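Local coordinates for cellulose binding protein (Clavibacter michiganensis, PDB 4JJO) that probably cleaves internal beta-1,4 linkages of cellulose as the whole enzyme CelA, of which this chain is the two-domain, cellulose-binding expansin part, at residues N20-M25 / A66-G71; S39-G44 / C72-L77; W121-Q126 / W156-P161; V137-G142 / L167-T172. One frame throughout, in Å; residues are numbered along the deposited sequence.

Interaction 1: N20-M25 / A66-G71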
loop_
_atom_site.group_PDB
_atom_site.type_symbol
_atom_site.label_atom_id
_atom_site.label_comp_id
_atom_site.label_asym_id
_atom_site.label_seq_id
_atom_site.Cartn_x
_atom_site.Cartn_y
_atom_site.Cartn_z
ATOM N N ASN A 20 -1.766 9.677 -3.959
ATOM C CA ASN A 20 -0.490 10.174 -3.455
ATOM C C ASN A 20 0.597 9.111 -3.530
ATOM O O ASN A 20 0.437 8.001 -3.017
ATOM C CB ASN A 20 -0.648 10.663 -2.019
ATOM C CG ASN A 20 -1.660 11.783 -1.899
ATOM O OD1 ASN A 20 -1.315 12.960 -2.001
ATOM N ND2 ASN A 20 -2.922 11.419 -1.688
ATOM N N GLY A 21 1.705 9.459 -4.175
ATOM C CA GLY A 21 2.778 8.516 -4.419
ATOM C C GLY A 21 2.405 7.593 -5.561
ATOM O O GLY A 21 1.262 7.603 -6.020
ATOM N N ASN A 22 3.363 6.802 -6.030
ATOM C CA ASN A 22 3.093 5.855 -7.101
ATOM C C ASN A 22 2.045 4.834 -6.666
ATOM O O ASN A 22 1.342 4.262 -7.498
ATOM C CB ASN A 22 4.380 5.153 -7.535
ATOM C CG ASN A 22 4.325 4.681 -8.977
ATOM O OD1 ASN A 22 3.258 4.370 -9.507
ATOM N ND2 ASN A 22 5.481 4.639 -9.622
ATOM N N CYS A 23 1.935 4.623 -5.357
ATOM C CA CYS A 23 0.951 3.694 -4.803
ATOM C C CYS A 23 -0.471 4.265 -4.807
ATOM O O CYS A 23 -1.425 3.563 -4.468
ATOM C CB CYS A 23 1.340 3.304 -3.377
ATOM S SG CYS A 23 2.824 2.284 -3.255
ATOM N N SER A 24 -0.606 5.532 -5.182
ATOM C CA SER A 24 -1.911 6.188 -5.261
ATOM C C SER A 24 -2.710 6.097 -3.960
ATOM O O SER A 24 -3.898 5.772 -3.971
ATOM C CB SER A 24 -2.734 5.596 -6.406
ATOM O OG SER A 24 -2.000 5.619 -7.617
ATOM N N MET A 25 -2.058 6.394 -2.842
ATOM C CA MET A 25 -2.729 6.390 -1.553
ATOM C C MET A 25 -3.778 7.498 -1.502
ATOM O O MET A 25 -3.568 8.582 -2.047
ATOM C CB MET A 25 -1.712 6.582 -0.427
ATOM C CG MET A 25 -0.686 5.463 -0.311
ATOM S SD MET A 25 -1.435 3.829 -0.164
ATOM C CE MET A 25 0.001 2.840 0.259
ATOM N N ALA A 66 4.886 3.941 0.176
ATOM C CA ALA A 66 3.882 4.759 -0.489
ATOM C C ALA A 66 4.273 5.160 -1.903
ATOM O O ALA A 66 3.461 5.733 -2.628
ATOM C CB ALA A 66 3.633 6.006 0.330
ATOM N N ASP A 67 5.505 4.868 -2.303
ATOM C CA ASP A 67 6.047 5.464 -3.518
ATOM C C ASP A 67 7.195 4.643 -4.094
ATOM O O ASP A 67 7.730 3.753 -3.432
ATOM C CB ASP A 67 6.546 6.875 -3.198
ATOM C CG ASP A 67 6.463 7.817 -4.386
ATOM O OD1 ASP A 67 6.192 7.353 -5.514
ATOM O OD2 ASP A 67 6.667 9.035 -4.185
ATOM N N GLN A 68 7.571 4.957 -5.331
ATOM C CA GLN A 68 8.712 4.325 -5.980
ATOM C C GLN A 68 9.839 5.327 -6.201
ATOM O O GLN A 68 9.623 6.413 -6.740
ATOM C CB GLN A 68 8.298 3.720 -7.326
ATOM C CG GLN A 68 9.471 3.225 -8.169
ATOM C CD GLN A 68 9.048 2.395 -9.374
ATOM O OE1 GLN A 68 9.871 1.709 -9.977
ATOM N NE2 GLN A 68 7.771 2.460 -9.734
ATOM N N CYS A 69 11.043 4.950 -5.784
ATOM C CA CYS A 69 12.237 5.745 -6.039
ATOM C C CYS A 69 13.002 5.128 -7.200
ATOM O O CYS A 69 13.783 4.197 -7.010
ATOM C CB CYS A 69 13.129 5.792 -4.799
ATOM S SG CYS A 69 14.656 6.748 -5.014
ATOM N N HIS A 70 12.774 5.652 -8.400
ATOM C CA HIS A 70 13.356 5.078 -9.608
ATOM C C HIS A 70 14.883 5.108 -9.600
ATOM O O HIS A 70 15.524 4.220 -10.162
ATOM C CB HIS A 70 12.834 5.811 -10.847
ATOM C CG HIS A 70 11.362 5.651 -11.070
ATOM N ND1 HIS A 70 10.432 6.544 -10.581
ATOM C CD2 HIS A 70 10.659 4.702 -11.734
ATOM C CE1 HIS A 70 9.220 6.151 -10.932
ATOM N NE2 HIS A 70 9.332 5.035 -11.634
ATOM N N GLY A 71 15.462 6.122 -8.964
ATOM C CA GLY A 71 16.903 6.299 -8.976
ATOM C C GLY A 71 17.620 5.593 -7.846
ATOM O O GLY A 71 18.850 5.602 -7.798
#
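Asn22 and Asp67 join the loop 20-25 to strand 59-69 of the six-stranded double-psi beta-barrel that forms the first expansin domain. The tight part lies around the type I turn from Gly21 to Ser24, which is laid across the strand. Gly21, with no side chain, sets its CA 3.4 Å from Ala66 O in a CA-H...O contact, and two residues on Cys23 N makes a weak hydrogen bond to the same oxygen. Cys23 CB also presses on Ala66 O (3.3 Å), while its SG is tied by a disulfide to Cys48. Asn20 ND2 and Asn20 N both donate to Met25 O, closing the base of the loop, and Asn20 OD1 accepts from Asn16 N.

Toward solvent the contact thins out. Asn22 and Gln68 run side by side in the same direction, their amide planes 28° apart, and Gln68 OE1 probably hydrogen-bonds Ser39 OG. Gln68 CG lies 3.9 Å from the ring plane of the exposed His70, over the centre of one face.

Between the two regions sits the Asp67 carboxylate. With CG anti to the backbone N (chi1 -151°), OD1 swings back to the loop and accepts Asn22 N (2.9 Å, 158°) and Gln68 N (2.8 Å) from opposite faces of its plane.

Interaction 2: S39-G44 / C72-L77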
loop_
_atom_site.group_PDB
_atom_site.type_symbol
_atom_site.label_atom_id
_atom_site.label_comp_id
_atom_site.label_asym_id
_atom_site.label_seq_id
_atom_site.Cartn_x
_atom_site.Cartn_y
_atom_site.Cartn_z
ATOM N N SER A 39 12.899 0.372 -7.396
ATOM C CA SER A 39 11.983 -0.289 -8.312
ATOM C C SER A 39 11.865 -1.787 -8.041
ATOM O O SER A 39 10.764 -2.327 -8.076
ATOM C CB SER A 39 12.395 -0.032 -9.762
ATOM O OG SER A 39 12.210 1.332 -10.099
ATOM N N PRO A 40 12.994 -2.466 -7.771
ATOM C CA PRO A 40 12.908 -3.894 -7.439
ATOM C C PRO A 40 12.131 -4.167 -6.150
ATOM O O PRO A 40 11.408 -5.158 -6.059
ATOM C CB PRO A 40 14.376 -4.308 -7.276
ATOM C CG PRO A 40 15.143 -3.312 -8.064
ATOM C CD PRO A 40 14.392 -2.022 -7.912
ATOM N N GLU A 41 12.285 -3.294 -5.162
ATOM C CA GLU A 41 11.585 -3.452 -3.893
ATOM C C GLU A 41 10.127 -3.010 -4.006
ATOM O O GLU A 41 9.267 -3.506 -3.278
ATOM C CB GLU A 41 12.305 -2.672 -2.788
ATOM C CG GLU A 41 13.689 -3.223 -2.462
ATOM C CD GLU A 41 14.433 -2.391 -1.438
ATOM O OE1 GLU A 41 14.302 -2.681 -0.231
ATOM O OE2 GLU A 41 15.161 -1.460 -1.840
ATOM N N TYR A 42 9.860 -2.079 -4.918
ATOM C CA TYR A 42 8.501 -1.638 -5.212
ATOM C C TYR A 42 7.712 -2.800 -5.803
ATOM O O TYR A 42 6.519 -2.962 -5.534
ATOM C CB TYR A 42 8.543 -0.465 -6.193
ATOM C CG TYR A 42 7.204 0.191 -6.459
ATOM C CD1 TYR A 42 6.542 0.888 -5.463
ATOM C CD2 TYR A 42 6.615 0.130 -7.715
ATOM C CE1 TYR A 42 5.328 1.499 -5.705
ATOM C CE2 TYR A 42 5.404 0.737 -7.963
ATOM C CZ TYR A 42 4.761 1.415 -6.955
ATOM O OH TYR A 42 3.553 2.027 -7.196
ATOM N N SER A 43 8.391 -3.597 -6.620
ATOM C CA SER A 43 7.855 -4.872 -7.082
ATOM C C SER A 43 6.508 -4.725 -7.786
ATOM O O SER A 43 5.556 -5.447 -7.485
ATOM C CB SER A 43 7.719 -5.823 -5.894
ATOM O OG SER A 43 7.499 -7.158 -6.318
ATOM N N GLY A 44 6.433 -3.793 -8.729
ATOM C CA GLY A 44 5.219 -3.589 -9.500
ATOM C C GLY A 44 4.050 -3.193 -8.623
ATOM O O GLY A 44 2.904 -3.550 -8.908
ATOM N N CYS A 72 16.861 4.975 -6.945
ATOM C CA CYS A 72 17.435 4.318 -5.776
ATOM C C CYS A 72 17.905 2.896 -6.073
ATOM O O CYS A 72 17.199 2.114 -6.715
ATOM C CB CYS A 72 16.410 4.269 -4.639
ATOM S SG CYS A 72 16.045 5.848 -3.825
ATOM N N GLU A 73 19.104 2.567 -5.604
ATOM C CA GLU A 73 19.561 1.188 -5.604
ATOM C C GLU A 73 18.796 0.444 -4.520
ATOM O O GLU A 73 18.190 1.057 -3.642
ATOM C CB GLU A 73 21.061 1.104 -5.310
ATOM C CG GLU A 73 21.956 1.821 -6.306
ATOM C CD GLU A 73 21.925 1.190 -7.686
ATOM O OE1 GLU A 73 21.336 0.100 -7.831
ATOM O OE2 GLU A 73 22.494 1.784 -8.625
ATOM N N VAL A 74 18.820 -0.879 -4.582
ATOM C CA VAL A 74 18.249 -1.682 -3.515
ATOM C C VAL A 74 19.017 -1.365 -2.239
ATOM O O VAL A 74 20.246 -1.312 -2.249
ATOM C CB VAL A 74 18.355 -3.187 -3.823
ATOM C CG1 VAL A 74 17.762 -4.006 -2.689
ATOM C CG2 VAL A 74 17.663 -3.519 -5.138
ATOM N N GLY A 75 18.294 -1.144 -1.146
ATOM C CA GLY A 75 18.916 -0.762 0.111
ATOM C C GLY A 75 18.878 0.737 0.355
ATOM O O GLY A 75 19.148 1.200 1.461
ATOM N N HIS A 76 18.538 1.497 -0.680
ATOM C CA HIS A 76 18.489 2.953 -0.580
ATOM C C HIS A 76 17.046 3.437 -0.505
ATOM O O HIS A 76 16.319 3.408 -1.497
ATOM C CB HIS A 76 19.204 3.587 -1.775
ATOM C CG HIS A 76 19.100 5.080 -1.825
ATOM N ND1 HIS A 76 19.669 5.831 -2.835
ATOM C CD2 HIS A 76 18.493 5.964 -1.000
ATOM C CE1 HIS A 76 19.420 7.108 -2.624
ATOM N NE2 HIS A 76 18.708 7.221 -1.519
ATOM N N LEU A 77 16.640 3.882 0.680
ATOM C CA LEU A 77 15.294 4.397 0.888
ATOM C C LEU A 77 15.248 5.905 0.707
ATOM O O LEU A 77 16.185 6.616 1.065
ATOM C CB LEU A 77 14.798 4.064 2.296
ATOM C CG LEU A 77 14.650 2.604 2.722
ATOM C CD1 LEU A 77 14.118 2.556 4.145
ATOM C CD2 LEU A 77 13.733 1.843 1.784
HETATM O O HOH W 1 15.100 1.923 -8.415
HETATM O O HOH W 2 14.671 1.087 -1.542
#
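Pro40 and Glu41 of the short helix 39-42 face Val74 and Gly75, which form the corner of a type II turn from Glu73 to His76. Just ahead of that turn, Cys72 is linked to the helix start by a water that accepts from Ser39 N and lies 2.7 Å from Cys72 O; its SG forms a disulfide with Cys69. Glu73 supplies its carbonyl oxygen to His76 N, closing the turn. Val74 then splits its two methyl groups between partners: CG2 touches Pro40 CG at 3.9 Å, while CG1, anti to the backbone N (chi1 180°), lies against Glu41 CD, also at 3.9 Å.

Gly75 takes the third position of the turn with positive phi and donates its N to Glu41 OE2 (3.2 Å, 166°). The donor approaches from above the carboxylate, 42° out of its plane. Glu41 reaches this point with a chain extended beyond CG, and OE2 also accepts a hydrogen bond from a second water, 2.6 Å away, that also donates to His76 O. Since Ser38 OG bonds OE2 and Tyr99 OH bonds OE1, the carboxylate is held at both oxygens and its rotation is probably fixed. At His76 the ring lies with Cys72 SG 3.6 Å above the centre of one face, and NE2 bonds to Thr8 OG1.

With His76 the chain enters strand 76-80 of the double-psi beta-barrel, which runs beside strands 3-10 and 34-38; the Leu77 side chain reaches Val35, Leu52 and Ile97 from the barrel strands.

Interaction 3: W121-Q126 / W156-P161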
loop_
_atom_site.group_PDB
_atom_site.type_symbol
_atom_site.label_atom_id
_atom_site.label_comp_id
_atom_site.label_asym_id
_atom_site.label_seq_id
_atom_site.Cartn_x
_atom_site.Cartn_y
_atom_site.Cartn_z
ATOM N N TRP A 121 -18.386 -1.965 -16.937
ATOM C CA TRP A 121 -17.562 -2.200 -18.120
ATOM C C TRP A 121 -16.112 -2.451 -17.733
ATOM O O TRP A 121 -15.462 -3.352 -18.262
ATOM C CB TRP A 121 -17.622 -0.992 -19.061
ATOM C CG TRP A 121 -18.992 -0.676 -19.579
ATOM C CD1 TRP A 121 -19.834 0.299 -19.131
ATOM C CD2 TRP A 121 -19.675 -1.331 -20.655
ATOM N NE1 TRP A 121 -20.999 0.289 -19.856
ATOM C CE2 TRP A 121 -20.926 -0.701 -20.799
ATOM C CE3 TRP A 121 -19.349 -2.389 -21.508
ATOM C CZ2 TRP A 121 -21.853 -1.098 -21.760
ATOM C CZ3 TRP A 121 -20.272 -2.781 -22.461
ATOM C CH2 TRP A 121 -21.507 -2.135 -22.580
ATOM N N TRP A 122 -15.618 -1.634 -16.809
ATOM C CA TRP A 122 -14.228 -1.683 -16.372
ATOM C C TRP A 122 -14.133 -1.010 -15.014
ATOM O O TRP A 122 -14.683 0.071 -14.808
ATOM C CB TRP A 122 -13.324 -0.957 -17.374
ATOM C CG TRP A 122 -11.862 -1.008 -17.036
ATOM C CD1 TRP A 122 -10.955 -1.939 -17.457
ATOM C CD2 TRP A 122 -11.136 -0.082 -16.215
ATOM N NE1 TRP A 122 -9.711 -1.651 -16.946
ATOM C CE2 TRP A 122 -9.795 -0.520 -16.180
ATOM C CE3 TRP A 122 -11.491 1.068 -15.503
ATOM C CZ2 TRP A 122 -8.810 0.158 -15.463
ATOM C CZ3 TRP A 122 -10.508 1.739 -14.791
ATOM C CH2 TRP A 122 -9.185 1.279 -14.774
ATOM N N ALA A 123 -13.445 -1.651 -14.081
ATOM C CA ALA A 123 -13.332 -1.102 -12.742
ATOM C C ALA A 123 -11.953 -1.330 -12.151
ATOM O O ALA A 123 -11.238 -2.255 -12.538
ATOM C CB ALA A 123 -14.395 -1.703 -11.839
ATOM N N GLY A 124 -11.594 -0.466 -11.212
ATOM C CA GLY A 124 -10.369 -0.609 -10.457
ATOM C C GLY A 124 -10.671 -0.626 -8.972
ATOM O O GLY A 124 -11.538 0.112 -8.501
ATOM N N LEU A 125 -9.970 -1.480 -8.235
ATOM C CA LEU A 125 -10.118 -1.539 -6.789
ATOM C C LEU A 125 -8.769 -1.365 -6.119
ATOM O O LEU A 125 -7.759 -1.912 -6.565
ATOM C CB LEU A 125 -10.714 -2.874 -6.343
ATOM C CG LEU A 125 -12.109 -3.266 -6.822
ATOM C CD1 LEU A 125 -12.526 -4.542 -6.117
ATOM C CD2 LEU A 125 -13.113 -2.162 -6.566
ATOM N N GLN A 126 -8.762 -0.598 -5.039
ATOM C CA GLN A 126 -7.582 -0.459 -4.208
ATOM C C GLN A 126 -7.869 -1.054 -2.840
ATOM O O GLN A 126 -8.891 -0.746 -2.224
ATOM C CB GLN A 126 -7.212 1.014 -4.078
ATOM C CG GLN A 126 -6.081 1.284 -3.110
ATOM C CD GLN A 126 -5.686 2.739 -3.093
ATOM O OE1 GLN A 126 -6.518 3.612 -2.848
ATOM N NE2 GLN A 126 -4.416 3.013 -3.376
ATOM N N TRP A 156 -6.137 -2.632 -8.542
ATOM C CA TRP A 156 -6.372 -3.901 -9.208
ATOM C C TRP A 156 -7.506 -3.678 -10.195
ATOM O O TRP A 156 -8.554 -3.161 -9.818
ATOM C CB TRP A 156 -6.771 -4.968 -8.191
ATOM C CG TRP A 156 -5.690 -5.317 -7.229
ATOM C CD1 TRP A 156 -5.327 -4.619 -6.114
ATOM C CD2 TRP A 156 -4.829 -6.461 -7.287
ATOM N NE1 TRP A 156 -4.289 -5.258 -5.476
ATOM C CE2 TRP A 156 -3.966 -6.389 -6.176
ATOM C CE3 TRP A 156 -4.704 -7.536 -8.171
ATOM C CZ2 TRP A 156 -2.995 -7.357 -5.924
ATOM C CZ3 TRP A 156 -3.739 -8.492 -7.921
ATOM C CH2 TRP A 156 -2.896 -8.397 -6.807
ATOM N N VAL A 157 -7.308 -4.058 -11.453
ATOM C CA VAL A 157 -8.295 -3.746 -12.483
ATOM C C VAL A 157 -8.909 -4.981 -13.132
ATOM O O VAL A 157 -8.340 -6.071 -13.115
ATOM C CB VAL A 157 -7.712 -2.830 -13.585
ATOM C CG1 VAL A 157 -7.283 -1.499 -12.988
ATOM C CG2 VAL A 157 -6.555 -3.507 -14.296
ATOM N N THR A 158 -10.086 -4.780 -13.710
ATOM C CA THR A 158 -10.849 -5.857 -14.321
ATOM C C THR A 158 -10.367 -6.137 -15.742
ATOM O O THR A 158 -10.176 -5.213 -16.529
ATOM C CB THR A 158 -12.341 -5.491 -14.367
ATOM O OG1 THR A 158 -12.501 -4.222 -15.011
ATOM C CG2 THR A 158 -12.915 -5.410 -12.955
ATOM N N PRO A 159 -10.165 -7.422 -16.075
ATOM C CA PRO A 159 -9.806 -7.838 -17.434
ATOM C C PRO A 159 -11.035 -7.943 -18.329
ATOM O O PRO A 159 -10.912 -8.071 -19.546
ATOM C CB PRO A 159 -9.197 -9.224 -17.217
ATOM C CG PRO A 159 -9.915 -9.748 -16.030
ATOM C CD PRO A 159 -10.188 -8.562 -15.141
ATOM N N SER A 160 -12.212 -7.896 -17.716
ATOM C CA SER A 160 -13.468 -8.008 -18.442
ATOM C C SER A 160 -14.597 -7.561 -17.520
ATOM O O SER A 160 -14.389 -7.425 -16.315
ATOM C CB SER A 160 -13.683 -9.444 -18.925
ATOM O OG SER A 160 -13.708 -10.359 -17.844
ATOM N N PRO A 161 -15.791 -7.314 -18.082
ATOM C CA PRO A 161 -16.883 -6.730 -17.293
ATOM C C PRO A 161 -17.256 -7.518 -16.041
ATOM O O PRO A 161 -17.004 -8.723 -15.945
ATOM C CB PRO A 161 -18.054 -6.717 -18.278
ATOM C CG PRO A 161 -17.415 -6.640 -19.604
ATOM C CD PRO A 161 -16.179 -7.481 -19.494
HETATM O O HOH W 3 -13.215 -4.805 -17.766
HETATM O O HOH W 4 -7.718 -3.985 -17.814
#
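The Trp122 indole lies over Thr158, whose OG1 approaches one of its faces, while a water sits in plane at its NE1 edge and bridges to Thr158 O. At the six-membered end of the same ring, CZ2 touches Val157 CG1 at 3.3 Å. The CG of Trp122 stands anti to the backbone N (chi1 -177°), which carries the ring across Val157 and Thr158. Trp156 is turned to the other side of the sheet, and Leu125 O meets its edge in plane, 3.7 Å from CD1.

Between the two indoles the backbones run antiparallel. Leu125 and Trp156 form a hydrogen-bonded pair, with both N...O distances 2.7 Å, and Gly124 with Val157 is the non-hydrogen-bonded pair next to it. Beyond the strands Thr158 keeps the segments joined: its N donates to Ala123 O (3.0 Å), and its OG1 accepts from Ala123 N (2.9 Å, 166°). A second water connects OG1 with Trp121 O.

Related expansins bind cellulose through surface aromatics of this C-terminal domain, and the exposed Trp121 and Trp122 are consistent with such a surface. Strands 124-128 and 156-157 lie between strands 111-114 and 144-150, and on the inner face Leu125 packs against Ile112 and Ile139 while Trp156 covers Ile134 and Val137.

Interaction 4: V137-G142 / L167-T172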
loop_
_atom_site.group_PDB
_atom_site.type_symbol
_atom_site.label_atom_id
_atom_site.label_comp_id
_atom_site.label_asym_id
_atom_site.label_seq_id
_atom_site.Cartn_x
_atom_site.Cartn_y
_atom_site.Cartn_z
ATOM N N VAL A 137 -6.604 -10.528 -6.011
ATOM C CA VAL A 137 -7.878 -9.890 -5.709
ATOM C C VAL A 137 -8.893 -10.379 -6.728
ATOM O O VAL A 137 -8.633 -10.342 -7.928
ATOM C CB VAL A 137 -7.770 -8.353 -5.790
ATOM C CG1 VAL A 137 -9.134 -7.703 -5.610
ATOM C CG2 VAL A 137 -6.786 -7.836 -4.752
ATOM N N GLU A 138 -10.040 -10.849 -6.247
ATOM C CA GLU A 138 -11.064 -11.413 -7.120
ATOM C C GLU A 138 -12.436 -10.809 -6.843
ATOM O O GLU A 138 -12.761 -10.477 -5.703
ATOM C CB GLU A 138 -11.140 -12.931 -6.935
ATOM C CG GLU A 138 -9.897 -13.687 -7.367
ATOM C CD GLU A 138 -9.861 -15.098 -6.808
ATOM O OE1 GLU A 138 -9.736 -15.243 -5.574
ATOM O OE2 GLU A 138 -9.968 -16.060 -7.597
ATOM N N ILE A 139 -13.237 -10.673 -7.895
ATOM C CA ILE A 139 -14.621 -10.234 -7.763
ATOM C C ILE A 139 -15.557 -11.384 -8.113
ATOM O O ILE A 139 -15.322 -12.116 -9.074
ATOM C CB ILE A 139 -14.932 -9.033 -8.673
ATOM C CG1 ILE A 139 -14.115 -7.816 -8.234
ATOM C CG2 ILE A 139 -16.422 -8.713 -8.635
ATOM C CD1 ILE A 139 -14.342 -6.577 -9.080
ATOM N N GLN A 140 -16.619 -11.538 -7.333
ATOM C CA GLN A 140 -17.545 -12.646 -7.522
ATOM C C GLN A 140 -18.337 -12.492 -8.813
ATOM O O GLN A 140 -18.840 -11.411 -9.120
ATOM C CB GLN A 140 -18.499 -12.756 -6.333
ATOM C CG GLN A 140 -19.275 -14.064 -6.294
ATOM C CD GLN A 140 -19.695 -14.451 -4.889
ATOM O OE1 GLN A 140 -20.083 -13.602 -4.086
ATOM N NE2 GLN A 140 -19.610 -15.737 -4.582
ATOM N N ALA A 141 -18.427 -13.585 -9.565
ATOM C CA ALA A 141 -19.195 -13.626 -10.801
ATOM C C ALA A 141 -20.080 -14.862 -10.777
ATOM O O ALA A 141 -19.652 -15.946 -11.170
ATOM C CB ALA A 141 -18.268 -13.663 -11.995
ATOM N N GLY A 142 -21.313 -14.691 -10.312
ATOM C CA GLY A 142 -22.193 -15.818 -10.067
ATOM C C GLY A 142 -21.701 -16.559 -8.840
ATOM O O GLY A 142 -21.748 -16.028 -7.729
ATOM N N LEU A 167 -21.014 -5.746 -4.963
ATOM C CA LEU A 167 -19.801 -6.501 -5.242
ATOM C C LEU A 167 -19.380 -7.337 -4.044
ATOM O O LEU A 167 -19.469 -6.893 -2.897
ATOM C CB LEU A 167 -18.649 -5.564 -5.615
ATOM C CG LEU A 167 -18.637 -4.951 -7.014
ATOM C CD1 LEU A 167 -19.878 -4.120 -7.249
ATOM C CD2 LEU A 167 -17.377 -4.114 -7.195
ATOM N N THR A 168 -18.927 -8.552 -4.320
ATOM C CA THR A 168 -18.255 -9.365 -3.318
ATOM C C THR A 168 -16.807 -9.535 -3.754
ATOM O O THR A 168 -16.531 -10.027 -4.849
ATOM C CB THR A 168 -18.917 -10.742 -3.143
ATOM O OG1 THR A 168 -20.247 -10.574 -2.638
ATOM C CG2 THR A 168 -18.121 -11.591 -2.163
ATOM N N VAL A 169 -15.886 -9.106 -2.899
ATOM C CA VAL A 169 -14.473 -9.097 -3.242
ATOM C C VAL A 169 -13.683 -10.022 -2.330
ATOM O O VAL A 169 -13.789 -9.943 -1.108
ATOM C CB VAL A 169 -13.885 -7.677 -3.129
ATOM C CG1 VAL A 169 -12.398 -7.689 -3.451
ATOM C CG2 VAL A 169 -14.627 -6.721 -4.047
ATOM N N LYS A 170 -12.890 -10.897 -2.936
ATOM C CA LYS A 170 -12.020 -11.783 -2.181
ATOM C C LYS A 170 -10.572 -11.347 -2.318
ATOM O O LYS A 170 -10.037 -11.264 -3.424
ATOM C CB LYS A 170 -12.165 -13.227 -2.647
ATOM C CG LYS A 170 -11.263 -14.184 -1.890
ATOM C CD LYS A 170 -11.866 -15.568 -1.804
ATOM C CE LYS A 170 -12.113 -16.158 -3.178
ATOM N NZ LYS A 170 -12.662 -17.536 -3.080
ATOM N N VAL A 171 -9.945 -11.075 -1.180
ATOM C CA VAL A 171 -8.553 -10.660 -1.146
ATOM C C VAL A 171 -7.723 -11.695 -0.392
ATOM O O VAL A 171 -7.997 -12.008 0.768
ATOM C CB VAL A 171 -8.400 -9.286 -0.474
ATOM C CG1 VAL A 171 -6.966 -8.798 -0.582
ATOM C CG2 VAL A 171 -9.352 -8.282 -1.107
ATOM N N THR A 172 -6.710 -12.224 -1.070
ATOM C CA THR A 172 -5.824 -13.228 -0.496
ATOM C C THR A 172 -4.430 -12.627 -0.364
ATOM O O THR A 172 -3.902 -12.074 -1.326
ATOM C CB THR A 172 -5.748 -14.476 -1.393
ATOM O OG1 THR A 172 -7.070 -14.921 -1.719
ATOM C CG2 THR A 172 -4.989 -15.603 -0.701
HETATM O O HOH W 5 -8.457 -13.561 -3.685
HETATM O O HOH W 6 -19.732 -9.422 -7.111
#
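Val137, Ile139, Leu167, Val169 and Val171 build the apolar face shared by strands 134-141 and 167-173. Val137 CG1 meets Val169 CG1 diagonally at 3.9 Å, and its other methyl, CG2, leans to Val171 CG1. Ile139, with CG1 and CD1 fully extended (chi2 179°), carries CD1 to within 4.3 Å of Leu167 CD2.

In the layer of backbone, Glu138 and Lys170 are a hydrogen-bonded antiparallel pair: Glu138 N donates to Lys170 O at 2.9 Å and Lys170 N to Glu138 O at 2.8 Å. Val137 with Val171 and Ile139 with Val169 are the non-hydrogen-bonded pairs before and after it. A third bond, from Gln140 N to Thr168 O, runs nearly straight on to the carbonyl.

Glu138 and Lys170, on the opposite face, lie side by side and point the same way. Glu138 sets OE1 3.5 Å from Lys170 CE, but the ammonium NZ is 4.5 Å away, beyond a salt bridge, and makes a cation-pi contact with Trp145. Farther along, Gln140 and Thr168 are also side by side, with Gln140 OE1 3.2 Å from Thr168 CB. Toward the end of strand 134-141, a water accepts from Thr168 N and donates to Gln140 O.

The pair is flanked in the sheet by strands 144-150 and 178-184, and its apolar face packs on Leu125 and Val127 of strand 124-128, inside the beta-sandwich of the C-terminal domain.

How the interactions relate
The four contacts divide between the two expansin domains. Interactions 1 and 2, centres 11 Å apart, share the barrel: Gln68 probably hydrogen-bonds Ser39, and Tyr42 of helix 39-42 packs against the loop holding Asn22 and Cys23. Interactions 3 and 4, also 11 Å apart, meet through the sandwich core, where Trp156 CE2 lies 3.5 Å from Val137 CG2 and Leu125 CD1 lies 3.7 Å from Val169 CG2. Interactions 1 and 3 touch across the domains, where Gln126 NE2 probably donates to Ser24 O at 2.9 Å. Interactions 2 and 4 lie farthest apart, with centres about 30 Å from one another. No ligand is bound in this apo structure.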